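Diguanylate cyclase/phosphodiesterase (Caldicellulosiruptor saccharolyticus, PDB 3MTK) probably turns over the bacterial second messenger cyclic di-GMP, the piece studied here being the GGDEF domain of a longer protein that also carries PAS and EAL domains. Local coordinates at residues I22-L25 with N26-V29. Residues are numbered along the deposited sequence; the frame is centred on the assembly and turned at random.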
loop_
_atom_site.group_PDB
_atom_site.type_symbol
_atom_site.label_atom_id
_atom_site.label_comp_id
_atom_site.label_asym_id
_atom_site.label_seq_id
_atom_site.Cartn_x
_atom_site.Cartn_y
_atom_site.Cartn_z
ATOM N N ILE A 22 -12.654 -1.051 2.194
ATOM C CA ILE A 22 -13.805 -1.690 1.582
ATOM C C ILE A 22 -14.971 -0.720 1.314
ATOM O O ILE A 22 -15.520 -0.701 0.208
ATOM C CB ILE A 22 -14.266 -2.869 2.443
ATOM C CG1 ILE A 22 -13.212 -3.980 2.359
ATOM C CG2 ILE A 22 -15.638 -3.353 1.984
ATOM C CD1 ILE A 22 -13.524 -5.211 3.196
ATOM N N ARG A 23 -15.344 0.082 2.309
ATOM C CA ARG A 23 -16.423 1.048 2.112
ATOM C C ARG A 23 -16.073 1.918 0.911
ATOM O O ARG A 23 -16.830 1.992 -0.053
ATOM C CB ARG A 23 -16.602 1.966 3.327
ATOM C CG ARG A 23 -17.347 1.371 4.507
ATOM C CD ARG A 23 -17.807 2.485 5.456
ATOM N NE ARG A 23 -16.756 3.477 5.656
ATOM C CZ ARG A 23 -16.892 4.597 6.357
ATOM N NH1 ARG A 23 -18.050 4.880 6.937
ATOM N NH2 ARG A 23 -15.865 5.432 6.479
ATOM N N TRP A 24 -14.919 2.574 0.974
ATOM C CA TRP A 24 -14.504 3.440 -0.114
ATOM C C TRP A 24 -14.402 2.713 -1.443
ATOM O O TRP A 24 -14.546 3.334 -2.487
ATOM C CB TRP A 24 -13.185 4.143 0.220
ATOM C CG TRP A 24 -13.383 5.447 0.965
ATOM C CD1 TRP A 24 -14.219 6.479 0.614
ATOM C CD2 TRP A 24 -12.709 5.870 2.157
ATOM N NE1 TRP A 24 -14.103 7.513 1.512
ATOM C CE2 TRP A 24 -13.183 7.168 2.469
ATOM C CE3 TRP A 24 -11.750 5.282 2.992
ATOM C CZ2 TRP A 24 -12.724 7.887 3.582
ATOM C CZ3 TRP A 24 -11.291 5.998 4.102
ATOM C CH2 TRP A 24 -11.781 7.288 4.384
ATOM N N LEU A 25 -14.167 1.405 -1.416
ATOM C CA LEU A 25 -14.089 0.645 -2.662
ATOM C C LEU A 25 -15.479 0.495 -3.276
ATOM O O LEU A 25 -15.667 0.748 -4.464
ATOM C CB LEU A 25 -13.482 -0.739 -2.426
ATOM C CG LEU A 25 -11.952 -0.824 -2.553
ATOM C CD1 LEU A 25 -11.474 -2.222 -2.186
ATOM C CD2 LEU A 25 -11.540 -0.480 -3.977
ATOM N N ASN A 26 -16.448 0.078 -2.466
ATOM C CA ASN A 26 -17.815 -0.084 -2.951
ATOM C C ASN A 26 -18.316 1.233 -3.526
ATOM O O ASN A 26 -19.026 1.256 -4.530
ATOM C CB ASN A 26 -18.749 -0.517 -1.822
ATOM C CG ASN A 26 -18.373 -1.860 -1.245
ATOM O OD1 ASN A 26 -17.853 -2.725 -1.951
ATOM N ND2 ASN A 26 -18.648 -2.050 0.042
ATOM N N LEU A 27 -17.939 2.330 -2.883
ATOM C CA LEU A 27 -18.353 3.644 -3.340
ATOM C C LEU A 27 -17.779 3.888 -4.729
ATOM O O LEU A 27 -18.516 4.094 -5.696
ATOM C CB LEU A 27 -17.834 4.718 -2.390
ATOM C CG LEU A 27 -18.602 6.038 -2.427
ATOM C CD1 LEU A 27 -19.762 5.950 -1.435
ATOM C CD2 LEU A 27 -17.681 7.196 -2.068
ATOM N N LYS A 28 -16.452 3.852 -4.808
ATOM C CA LYS A 28 -15.722 4.080 -6.048
ATOM C C LYS A 28 -16.216 3.277 -7.238
ATOM O O LYS A 28 -16.250 3.783 -8.354
ATOM C CB LYS A 28 -14.227 3.798 -5.837
ATOM C CG LYS A 28 -13.470 4.879 -5.076
ATOM C CD LYS A 28 -13.200 6.091 -5.967
ATOM C CE LYS A 28 -12.297 7.119 -5.280
ATOM N NZ LYS A 28 -11.896 8.240 -6.193
ATOM N N VAL A 29 -16.600 2.028 -7.003
ATOM C CA VAL A 29 -17.068 1.164 -8.083
ATOM C C VAL A 29 -18.483 1.489 -8.575
ATOM O O VAL A 29 -18.897 1.031 -9.635
ATOM C CB VAL A 29 -17.019 -0.320 -7.664
ATOM C CG1 VAL A 29 -18.140 -0.627 -6.681
ATOM C CG2 VAL A 29 -17.120 -1.200 -8.891
#
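The carbonyl oxygen of I22 takes two backbone N-H groups: that of N26, with I22 O to N26 N 2.9 Å and the N-H pointing almost straight at it (169°), and, weakly, that of L25. The amide of N26 sits by the same oxygen, since its CG lies beside the backbone N that bonds it (chi1 -63°). N26 ND2 comes within 3.4 Å of I22 O but at too poor an angle to bond, and rests 3.8 Å from the methyl I22 CG2; the two side chains lie flank to flank on one side of the helix. Three further i to i+4 bonds continue the alpha-helical ladder, L27 to R23, K28 to W24 and V29 to L25. In the K28 rung the donor stands 34° out of the carbonyl plane of W24, and K28 CG also rests against this oxygen, 3.2 Å from W24 O, before the chain bends at chi2. On the outer side, L27 places its methyl CD2 at the edge of the indole of W24, near the ring plane, in a loose apolar contact 4.4 Å from W24 CD1; the second torsion of L27 swings this methyl back to the ring. R23 makes a cation-pi contact with F8. This is one span of helix 18-30, near the N-terminal end of the GGDEF domain: I22 and N26 meet A137 of helix 137-154, L25 and I22 pack on M141 of that helix, and L25 and K28 touch I91 of strand 87-93.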